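Local coordinates for protein transcriptional regulator (Streptococcus dysgalactiae, PDB 4YV9) that probably regulates transcription in quorum sensing as a dimeric DNA-binding receptor for SHP pheromone peptides, seen here with an inhibitor peptide bound, at residues L187-L192 with E209-L214; I194-S199 with G232-K237; F227-G232 with Q249-F254. All blocks are in the same frame, centred on the assembly; numbering follows the deposited sequence.

Contact 1. Residues L187-L192 with E209-L214; sequences LSINCL and EKIEFL
I211 reaches from the segment 209-214 into the segment 187-192 and is met there by S188, I189 and L192. Its CD1 does most of the touching: it lies 3.7 Å from CG1 of I189 and equally 3.7 Å from CD2 of L192, and so fills the step between two side chains of the facing helix. The torsions explain the reach. CG1 of I211 stands beside its own backbone N (chi1 -72°) and CD1 continues outward in an extended chain (chi2 159°), so the long branch, rather than the CG2 methyl, leads toward helix 179-197. The side chains of I189 and I211 lie nearly perpendicular, whereas L192 meets I211 at a slant. Nearer the start of the first segment, CB of S188 packs on CG1 of I211 at 3.8 Å. On the same side, CD1 of L214 comes within 4.1 Å of OG of S188. S188 and I211 also have the closest CA atoms, 6.8 Å apart, and serine's small side chain suits that place; its OG bonds back to the carbonyl of V184 one turn earlier, which lets a hydroxyl sit in a buried apolar setting.

The two segments run antiparallel, their axes at 157° and 10.1 Å apart, as neighbouring helices of the alpha-helical, TPR-like repeat domain of Rgg proteins. Helix 221-236 adds V226 against I189, and F227 against both L192 and I211. L187, I189 and N190 also pack on modified side chains of the bound peptide, so helix 179-197 lies between that ligand and helix 201-215.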
loop_
_atom_site.group_PDB
_atom_site.type_symbol
_atom_site.label_atom_id
_atom_site.label_comp_id
_atom_site.label_asym_id
_atom_site.label_seq_id
_atom_site.Cartn_x
_atom_site.Cartn_y
_atom_site.Cartn_z
ATOM N N LEU B 187 -13.318 -6.103 1.077
ATOM C CA LEU B 187 -14.417 -6.562 1.930
ATOM C C LEU B 187 -15.777 -6.022 1.478
ATOM O O LEU B 187 -16.808 -6.654 1.714
ATOM C CB LEU B 187 -14.166 -6.169 3.387
ATOM C CG LEU B 187 -13.035 -6.903 4.118
ATOM C CD1 LEU B 187 -13.196 -6.686 5.610
ATOM C CD2 LEU B 187 -13.012 -8.402 3.792
ATOM N N SER B 188 -15.788 -4.848 0.845
ATOM C CA SER B 188 -17.032 -4.301 0.313
ATOM C C SER B 188 -17.508 -5.167 -0.843
ATOM O O SER B 188 -18.697 -5.484 -0.943
ATOM C CB SER B 188 -16.862 -2.846 -0.147
ATOM O OG SER B 188 -16.490 -2.009 0.935
ATOM N N ILE B 189 -16.579 -5.542 -1.715
ATOM C CA ILE B 189 -16.897 -6.453 -2.810
ATOM C C ILE B 189 -17.412 -7.799 -2.275
ATOM O O ILE B 189 -18.379 -8.350 -2.803
ATOM C CB ILE B 189 -15.672 -6.667 -3.726
ATOM C CG1 ILE B 189 -15.334 -5.352 -4.449
ATOM C CG2 ILE B 189 -15.939 -7.794 -4.738
ATOM C CD1 ILE B 189 -14.043 -5.378 -5.228
ATOM N N ASN B 190 -16.779 -8.305 -1.217
ATOM C CA ASN B 190 -17.214 -9.537 -0.549
ATOM C C ASN B 190 -18.665 -9.422 -0.079
ATOM O O ASN B 190 -19.455 -10.346 -0.233
ATOM C CB ASN B 190 -16.289 -9.864 0.636
ATOM C CG ASN B 190 -16.590 -11.227 1.270
ATOM O OD1 ASN B 190 -16.419 -12.267 0.638
ATOM N ND2 ASN B 190 -17.015 -11.220 2.530
ATOM N N CYS B 191 -19.024 -8.274 0.481
ATOM C CA CYS B 191 -20.398 -8.088 0.924
ATOM C C CYS B 191 -21.342 -8.000 -0.269
ATOM O O CYS B 191 -22.456 -8.524 -0.222
ATOM C CB CYS B 191 -20.540 -6.834 1.791
ATOM S SG CYS B 191 -22.089 -6.803 2.728
ATOM N N LEU B 192 -20.895 -7.330 -1.328
ATOM C CA LEU B 192 -21.686 -7.200 -2.548
ATOM C C LEU B 192 -22.019 -8.572 -3.132
ATOM O O LEU B 192 -23.131 -8.810 -3.592
ATOM C CB LEU B 192 -20.941 -6.345 -3.580
ATOM C CG LEU B 192 -21.547 -6.277 -4.988
ATOM C CD1 LEU B 192 -23.008 -5.810 -4.955
ATOM C CD2 LEU B 192 -20.726 -5.388 -5.910
ATOM N N GLU B 209 -22.150 1.570 -5.813
ATOM C CA GLU B 209 -21.820 2.996 -5.786
ATOM C C GLU B 209 -20.592 3.279 -4.897
ATOM O O GLU B 209 -19.687 4.002 -5.307
ATOM C CB GLU B 209 -23.033 3.803 -5.319
ATOM C CG GLU B 209 -22.802 5.294 -5.235
ATOM C CD GLU B 209 -22.290 5.733 -3.873
ATOM O OE1 GLU B 209 -22.384 4.935 -2.915
ATOM O OE2 GLU B 209 -21.793 6.867 -3.772
ATOM N N LYS B 210 -20.556 2.699 -3.695
ATOM C CA LYS B 210 -19.402 2.845 -2.800
ATOM C C LYS B 210 -18.122 2.282 -3.415
ATOM O O LYS B 210 -17.073 2.913 -3.355
ATOM C CB LYS B 210 -19.647 2.153 -1.456
ATOM C CG LYS B 210 -20.866 2.637 -0.696
ATOM C CD LYS B 210 -20.785 4.125 -0.366
ATOM C CE LYS B 210 -19.651 4.455 0.574
ATOM N NZ LYS B 210 -19.660 5.941 0.878
ATOM N N ILE B 211 -18.203 1.090 -3.998
ATOM C CA ILE B 211 -17.021 0.464 -4.583
ATOM C C ILE B 211 -16.496 1.306 -5.745
ATOM O O ILE B 211 -15.297 1.498 -5.883
ATOM C CB ILE B 211 -17.311 -0.976 -5.044
ATOM C CG1 ILE B 211 -17.479 -1.896 -3.822
ATOM C CG2 ILE B 211 -16.171 -1.506 -5.911
ATOM C CD1 ILE B 211 -18.270 -3.203 -4.124
ATOM N N GLU B 212 -17.395 1.834 -6.566
ATOM C CA GLU B 212 -16.975 2.681 -7.674
ATOM C C GLU B 212 -16.234 3.899 -7.145
ATOM O O GLU B 212 -15.231 4.326 -7.728
ATOM C CB GLU B 212 -18.172 3.120 -8.516
ATOM C CG GLU B 212 -18.782 1.999 -9.321
ATOM C CD GLU B 212 -20.078 2.404 -10.001
ATOM O OE1 GLU B 212 -20.665 3.443 -9.621
ATOM O OE2 GLU B 212 -20.500 1.679 -10.923
ATOM N N PHE B 213 -16.735 4.458 -6.044
ATOM C CA PHE B 213 -16.100 5.625 -5.445
ATOM C C PHE B 213 -14.719 5.268 -4.894
ATOM O O PHE B 213 -13.770 6.021 -5.076
ATOM C CB PHE B 213 -16.975 6.212 -4.342
ATOM C CG PHE B 213 -16.384 7.420 -3.696
ATOM C CD1 PHE B 213 -16.195 8.582 -4.423
ATOM C CD2 PHE B 213 -15.986 7.392 -2.369
ATOM C CE1 PHE B 213 -15.631 9.705 -3.833
ATOM C CE2 PHE B 213 -15.423 8.513 -1.777
ATOM C CZ PHE B 213 -15.248 9.664 -2.510
ATOM N N LEU B 214 -14.614 4.118 -4.229
ATOM C CA LEU B 214 -13.355 3.675 -3.636
ATOM C C LEU B 214 -12.304 3.357 -4.700
ATOM O O LEU B 214 -11.108 3.442 -4.434
ATOM C CB LEU B 214 -13.569 2.434 -2.759
ATOM C CG LEU B 214 -14.357 2.550 -1.453
ATOM C CD1 LEU B 214 -14.643 1.149 -0.942
ATOM C CD2 LEU B 214 -13.619 3.361 -0.395
#

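Contact 2. Residues I194-S199 with G232-K237; sequences ISIDYS and GYYKLK
The carbonyl oxygen of I196 is gripped by two donors: NZ of K237 bonds to it at 3.1 Å across the contact, and the backbone N of S199 bonds to it at 2.8 Å from within its own segment. The two approach from opposite faces of the carbonyl plane, with K237 tilted 32° from it. The chain turns here in a Schellman motif that ends helix 179-197, S199 taking positive phi. Where the helix ends, I196 O takes the N-H of S199, three residues on, and can still accept from K237; the negative end of the helix dipole would probably welcome a lysine ammonium. K237, just past the end of helix 221-236, thus joins the C-terminal ends of two helices of the TPR-like domain; its chain is bent at chi2 and extended beyond, and NZ lies 3.5 Å from OG of S199 as well.

Next to the lysine, whose CD lies near CG2 of I196, the side chains of I196 and Y233 run antiparallel alongside each other. CG2 of I196 lies over one face of the Y233 ring, 3.4 Å from CE2, a tight methyl-to-ring contact. A beta-branched residue suits this place because CG2 can lie on that face while the longer arm brings CD1 onto CB of Y234. H269 meets the Y233 ring edge-to-face. D197 turns its carboxylate round to the phenol, the carboxylate and ring planes 66° apart. The ring, with CG anti to the backbone N (chi1 175°), extends to the last turn of the other helix, and its OH donates nearly along the C-O axis of D197, at 2.9 Å from OD1.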
loop_
_atom_site.group_PDB
_atom_site.type_symbol
_atom_site.label_atom_id
_atom_site.label_comp_id
_atom_site.label_asym_id
_atom_site.label_seq_id
_atom_site.Cartn_x
_atom_site.Cartn_y
_atom_site.Cartn_z
ATOM N N ILE B 194 -22.428 -11.392 -1.482
ATOM C CA ILE B 194 -23.470 -11.975 -0.641
ATOM C C ILE B 194 -24.820 -11.311 -0.887
ATOM O O ILE B 194 -25.858 -11.973 -0.933
ATOM C CB ILE B 194 -23.099 -11.858 0.850
ATOM C CG1 ILE B 194 -21.764 -12.551 1.113
ATOM C CG2 ILE B 194 -24.184 -12.451 1.724
ATOM C CD1 ILE B 194 -21.307 -12.480 2.550
ATOM N N SER B 195 -24.794 -9.996 -1.061
ATOM C CA SER B 195 -26.006 -9.224 -1.288
ATOM C C SER B 195 -26.681 -9.628 -2.585
ATOM O O SER B 195 -27.909 -9.712 -2.659
ATOM C CB SER B 195 -25.686 -7.729 -1.310
ATOM O OG SER B 195 -25.342 -7.290 -0.012
ATOM N N ILE B 196 -25.873 -9.873 -3.607
ATOM C CA ILE B 196 -26.403 -10.358 -4.871
ATOM C C ILE B 196 -26.986 -11.764 -4.693
ATOM O O ILE B 196 -28.123 -12.020 -5.097
ATOM C CB ILE B 196 -25.327 -10.364 -5.966
ATOM C CG1 ILE B 196 -24.864 -8.941 -6.260
ATOM C CG2 ILE B 196 -25.880 -10.970 -7.242
ATOM C CD1 ILE B 196 -23.568 -8.887 -7.037
ATOM N N ASP B 197 -26.212 -12.655 -4.069
ATOM C CA ASP B 197 -26.639 -14.035 -3.812
ATOM C C ASP B 197 -27.998 -14.100 -3.138
ATOM O O ASP B 197 -28.848 -14.892 -3.514
ATOM C CB ASP B 197 -25.623 -14.770 -2.932
ATOM C CG ASP B 197 -24.374 -15.186 -3.688
ATOM O OD1 ASP B 197 -24.437 -15.292 -4.934
ATOM O OD2 ASP B 197 -23.331 -15.414 -3.032
ATOM N N TYR B 198 -28.187 -13.257 -2.133
ATOM C CA TYR B 198 -29.418 -13.223 -1.362
ATOM C C TYR B 198 -30.465 -12.308 -1.997
ATOM O O TYR B 198 -31.537 -12.098 -1.426
ATOM C CB TYR B 198 -29.125 -12.764 0.067
ATOM C CG TYR B 198 -28.522 -13.814 0.973
ATOM C CD1 TYR B 198 -28.712 -15.167 0.728
ATOM C CD2 TYR B 198 -27.776 -13.448 2.090
ATOM C CE1 TYR B 198 -28.167 -16.130 1.564
ATOM C CE2 TYR B 198 -27.229 -14.402 2.931
ATOM C CZ TYR B 198 -27.425 -15.740 2.662
ATOM O OH TYR B 198 -26.886 -16.697 3.496
ATOM N N SER B 199 -30.147 -11.765 -3.171
ATOM C CA SER B 199 -31.067 -10.916 -3.932
ATOM C C SER B 199 -31.467 -9.635 -3.189
ATOM O O SER B 199 -32.571 -9.122 -3.376
ATOM C CB SER B 199 -32.328 -11.703 -4.322
ATOM O OG SER B 199 -32.006 -12.858 -5.081
ATOM N N GLY B 232 -21.112 -7.551 -13.086
ATOM C CA GLY B 232 -21.711 -8.217 -14.231
ATOM C C GLY B 232 -22.718 -9.240 -13.747
ATOM O O GLY B 232 -23.798 -9.400 -14.326
ATOM N N TYR B 233 -22.360 -9.920 -12.661
ATOM C CA TYR B 233 -23.223 -10.923 -12.038
ATOM C C TYR B 233 -24.502 -10.274 -11.506
ATOM O O TYR B 233 -25.604 -10.811 -11.667
ATOM C CB TYR B 233 -22.450 -11.640 -10.926
ATOM C CG TYR B 233 -23.230 -12.636 -10.094
ATOM C CD1 TYR B 233 -24.056 -13.586 -10.684
ATOM C CD2 TYR B 233 -23.103 -12.646 -8.707
ATOM C CE1 TYR B 233 -24.753 -14.505 -9.912
ATOM C CE2 TYR B 233 -23.788 -13.559 -7.931
ATOM C CZ TYR B 233 -24.614 -14.481 -8.534
ATOM O OH TYR B 233 -25.296 -15.379 -7.750
ATOM N N TYR B 234 -24.350 -9.107 -10.892
ATOM C CA TYR B 234 -25.491 -8.305 -10.462
ATOM C C TYR B 234 -26.357 -7.902 -11.649
ATOM O O TYR B 234 -27.580 -7.956 -11.574
ATOM C CB TYR B 234 -25.008 -7.065 -9.710
ATOM C CG TYR B 234 -26.038 -5.971 -9.548
ATOM C CD1 TYR B 234 -26.973 -6.020 -8.527
ATOM C CD2 TYR B 234 -26.057 -4.880 -10.405
ATOM C CE1 TYR B 234 -27.896 -5.024 -8.363
ATOM C CE2 TYR B 234 -26.983 -3.867 -10.250
ATOM C CZ TYR B 234 -27.900 -3.944 -9.226
ATOM O OH TYR B 234 -28.832 -2.947 -9.060
ATOM N N LYS B 235 -25.711 -7.498 -12.741
ATOM C CA LYS B 235 -26.417 -7.097 -13.955
ATOM C C LYS B 235 -27.203 -8.267 -14.533
ATOM O O LYS B 235 -28.356 -8.109 -14.956
ATOM C CB LYS B 235 -25.442 -6.565 -15.008
ATOM C CG LYS B 235 -24.795 -5.237 -14.668
ATOM C CD LYS B 235 -23.916 -4.771 -15.817
ATOM C CE LYS B 235 -22.923 -3.719 -15.361
ATOM N NZ LYS B 235 -22.066 -3.254 -16.486
ATOM N N LEU B 236 -26.567 -9.435 -14.555
ATOM C CA LEU B 236 -27.209 -10.640 -15.057
ATOM C C LEU B 236 -28.465 -10.957 -14.258
ATOM O O LEU B 236 -29.528 -11.178 -14.833
ATOM C CB LEU B 236 -26.247 -11.830 -15.014
ATOM C CG LEU B 236 -26.874 -13.164 -15.427
ATOM C CD1 LEU B 236 -27.549 -13.040 -16.785
ATOM C CD2 LEU B 236 -25.830 -14.266 -15.452
ATOM N N LYS B 237 -28.350 -10.947 -12.934
ATOM C CA LYS B 237 -29.480 -11.265 -12.067
ATOM C C LYS B 237 -30.632 -10.282 -12.225
ATOM O O LYS B 237 -31.665 -10.421 -11.571
ATOM C CB LYS B 237 -29.036 -11.306 -10.606
ATOM C CG LYS B 237 -28.734 -12.705 -10.099
ATOM C CD LYS B 237 -29.219 -12.880 -8.668
ATOM C CE LYS B 237 -28.775 -14.214 -8.086
ATOM N NZ LYS B 237 -29.253 -14.393 -6.687
#

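Contact 3. Residues F227-G232 with Q249-F254; sequences FLYVHG and QALQIF
A250 and Y229 meet beta carbon to beta carbon, with CB of A250 3.7 Å from CB of Y229. Their CA atoms are 5.5 Å apart, the nearest such pair across two antiparallel helices of the TPR-like repeat domain, whose segment axes lie 9.0 Å apart at an angle of 158°. The small methyl of alanine suits this close approach, and it also reaches the Y229 ring at the edge, near its plane.

L228 supplies the other half of the first shell. Its CG is anti to the backbone N (chi1 177°), which sends the CD2 methyl over the start of the facing segment, 3.7 Å from the backbone N of A250. The same methyl touches CB of Q249 at 4.0 Å and CD1 of I253 at 4.2 Å, and so sits between side chains one helical turn apart. Leucine fits because its length carries one methyl, CD2, to all three neighbours. The side chains of L228 and Q249 lie nearly perpendicular, the amide of Q249 being carried onward by an extended chain.

Farther out, aromatic residues of helix 260-273 surround Y229: Y266 and H269 each meet its ring edge-to-face. L251 packs on Y263 and Y266 of the same helix. On another flank the second subunit closes over the contact. L257 of that subunit packs on both L228 and I253, and Y256 of the second subunit packs on Q249 and bonds through its hydroxyl to OE1 of Q252. The helix pair therefore forms part of the dimer interface as well as the interior of one chain. CD2 of L251 comes obliquely to the Y229 ring, 4.3 Å from CE2 of Y229.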
loop_
_atom_site.group_PDB
_atom_site.type_symbol
_atom_site.label_atom_id
_atom_site.label_comp_id
_atom_site.label_asym_id
_atom_site.label_seq_id
_atom_site.Cartn_x
_atom_site.Cartn_y
_atom_site.Cartn_z
ATOM N N PHE B 227 -14.490 -6.836 -9.398
ATOM C CA PHE B 227 -15.687 -5.996 -9.480
ATOM C C PHE B 227 -16.327 -6.046 -10.870
ATOM O O PHE B 227 -17.546 -5.992 -10.993
ATOM C CB PHE B 227 -15.342 -4.559 -9.100
ATOM C CG PHE B 227 -16.534 -3.644 -9.006
ATOM C CD1 PHE B 227 -17.625 -3.969 -8.210
ATOM C CD2 PHE B 227 -16.557 -2.453 -9.701
ATOM C CE1 PHE B 227 -18.720 -3.125 -8.123
ATOM C CE2 PHE B 227 -17.652 -1.604 -9.615
ATOM C CZ PHE B 227 -18.731 -1.947 -8.824
ATOM N N LEU B 228 -15.516 -6.150 -11.920
ATOM C CA LEU B 228 -16.069 -6.339 -13.267
ATOM C C LEU B 228 -16.938 -7.596 -13.287
ATOM O O LEU B 228 -18.022 -7.610 -13.855
ATOM C CB LEU B 228 -14.951 -6.456 -14.308
ATOM C CG LEU B 228 -15.363 -6.722 -15.752
ATOM C CD1 LEU B 228 -16.270 -5.618 -16.258
ATOM C CD2 LEU B 228 -14.109 -6.814 -16.601
ATOM N N TYR B 229 -16.458 -8.645 -12.628
ATOM C CA TYR B 229 -17.164 -9.921 -12.651
ATOM C C TYR B 229 -18.440 -9.839 -11.824
ATOM O O TYR B 229 -19.502 -10.208 -12.283
ATOM C CB TYR B 229 -16.277 -11.050 -12.126
ATOM C CG TYR B 229 -16.944 -12.403 -12.248
ATOM C CD1 TYR B 229 -17.828 -12.856 -11.270
ATOM C CD2 TYR B 229 -16.696 -13.225 -13.337
ATOM C CE1 TYR B 229 -18.439 -14.085 -11.370
ATOM C CE2 TYR B 229 -17.303 -14.458 -13.441
ATOM C CZ TYR B 229 -18.177 -14.878 -12.455
ATOM O OH TYR B 229 -18.789 -16.098 -12.559
ATOM N N VAL B 230 -18.309 -9.318 -10.611
ATOM C CA VAL B 230 -19.369 -9.350 -9.616
ATOM C C VAL B 230 -20.515 -8.431 -10.008
ATOM O O VAL B 230 -21.694 -8.778 -9.874
ATOM C CB VAL B 230 -18.804 -8.939 -8.232
ATOM C CG1 VAL B 230 -19.931 -8.687 -7.238
ATOM C CG2 VAL B 230 -17.828 -10.010 -7.720
ATOM N N HIS B 231 -20.158 -7.251 -10.500
ATOM C CA HIS B 231 -21.142 -6.301 -10.990
ATOM C C HIS B 231 -21.860 -6.872 -12.219
ATOM O O HIS B 231 -23.068 -6.715 -12.371
ATOM C CB HIS B 231 -20.464 -4.966 -11.311
ATOM C CG HIS B 231 -21.419 -3.863 -11.634
ATOM N ND1 HIS B 231 -21.050 -2.745 -12.351
ATOM C CD2 HIS B 231 -22.730 -3.700 -11.336
ATOM C CE1 HIS B 231 -22.095 -1.947 -12.488
ATOM N NE2 HIS B 231 -23.126 -2.502 -11.878
ATOM N N GLY B 232 -21.112 -7.551 -13.086
ATOM C CA GLY B 232 -21.711 -8.217 -14.231
ATOM C C GLY B 232 -22.718 -9.240 -13.747
ATOM O O GLY B 232 -23.798 -9.400 -14.326
ATOM N N GLN B 249 -15.236 -11.111 -19.800
ATOM C CA GLN B 249 -14.065 -10.229 -19.870
ATOM C C GLN B 249 -13.168 -10.382 -18.640
ATOM O O GLN B 249 -11.938 -10.455 -18.752
ATOM C CB GLN B 249 -14.504 -8.767 -20.027
ATOM C CG GLN B 249 -15.127 -8.469 -21.396
ATOM C CD GLN B 249 -15.732 -7.084 -21.457
ATOM O OE1 GLN B 249 -15.641 -6.329 -20.501
ATOM N NE2 GLN B 249 -16.346 -6.746 -22.581
ATOM N N ALA B 250 -13.783 -10.448 -17.464
ATOM C CA ALA B 250 -13.019 -10.646 -16.234
ATOM C C ALA B 250 -12.265 -11.964 -16.282
ATOM O O ALA B 250 -11.110 -12.022 -15.875
ATOM C CB ALA B 250 -13.926 -10.597 -15.012
ATOM N N LEU B 251 -12.909 -13.015 -16.797
ATOM C CA LEU B 251 -12.257 -14.318 -16.905
ATOM C C LEU B 251 -11.016 -14.210 -17.782
ATOM O O LEU B 251 -9.956 -14.743 -17.441
ATOM C CB LEU B 251 -13.211 -15.383 -17.481
ATOM C CG LEU B 251 -14.383 -15.845 -16.612
ATOM C CD1 LEU B 251 -15.266 -16.891 -17.327
ATOM C CD2 LEU B 251 -13.884 -16.374 -15.281
ATOM N N GLN B 252 -11.170 -13.539 -18.922
ATOM C CA GLN B 252 -10.065 -13.319 -19.857
ATOM C C GLN B 252 -8.888 -12.612 -19.180
ATOM O O GLN B 252 -7.724 -12.948 -19.429
ATOM C CB GLN B 252 -10.522 -12.485 -21.059
ATOM C CG GLN B 252 -11.492 -13.175 -22.010
ATOM C CD GLN B 252 -11.902 -12.272 -23.173
ATOM O OE1 GLN B 252 -11.058 -11.813 -23.948
ATOM N NE2 GLN B 252 -13.201 -12.010 -23.292
ATOM N N ILE B 253 -9.189 -11.633 -18.331
ATOM C CA ILE B 253 -8.136 -10.906 -17.610
ATOM C C ILE B 253 -7.315 -11.877 -16.735
ATOM O O ILE B 253 -6.091 -11.935 -16.849
ATOM C CB ILE B 253 -8.734 -9.765 -16.746
ATOM C CG1 ILE B 253 -9.339 -8.699 -17.661
ATOM C CG2 ILE B 253 -7.665 -9.134 -15.861
ATOM C CD1 ILE B 253 -10.041 -7.575 -16.947
ATOM N N PHE B 254 -7.984 -12.645 -15.878
ATOM C CA PHE B 254 -7.308 -13.672 -15.073
ATOM C C PHE B 254 -6.451 -14.580 -15.962
ATOM O O PHE B 254 -5.299 -14.881 -15.644
ATOM C CB PHE B 254 -8.317 -14.539 -14.308
ATOM C CG PHE B 254 -9.063 -13.821 -13.220
ATOM C CD1 PHE B 254 -8.414 -12.938 -12.364
ATOM C CD2 PHE B 254 -10.420 -14.044 -13.040
ATOM C CE1 PHE B 254 -9.113 -12.290 -11.349
ATOM C CE2 PHE B 254 -11.123 -13.394 -12.039
ATOM C CZ PHE B 254 -10.470 -12.517 -11.189
#

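Following the chain, helix 179-197 enters contact 1 first and then, beyond L192, contact 2. Contact 1 closes a short return, to the next helix, 201-215. Contact 2 closes a longer loop that skips over that helix to reach 221-236; because its first segment falls between the two of contact 1, the loops cross. Contact 3 opens after contact 1 has closed but before contact 2 has, sharing G232 with it, so these two cross as well, and it ties helix 221-236 to 242-256. Contacts 1 and 3 are in series yet touch: V230 packs on L192, and F227 on E212. Together they bind four successive helices, from the peptide side to the second subunit.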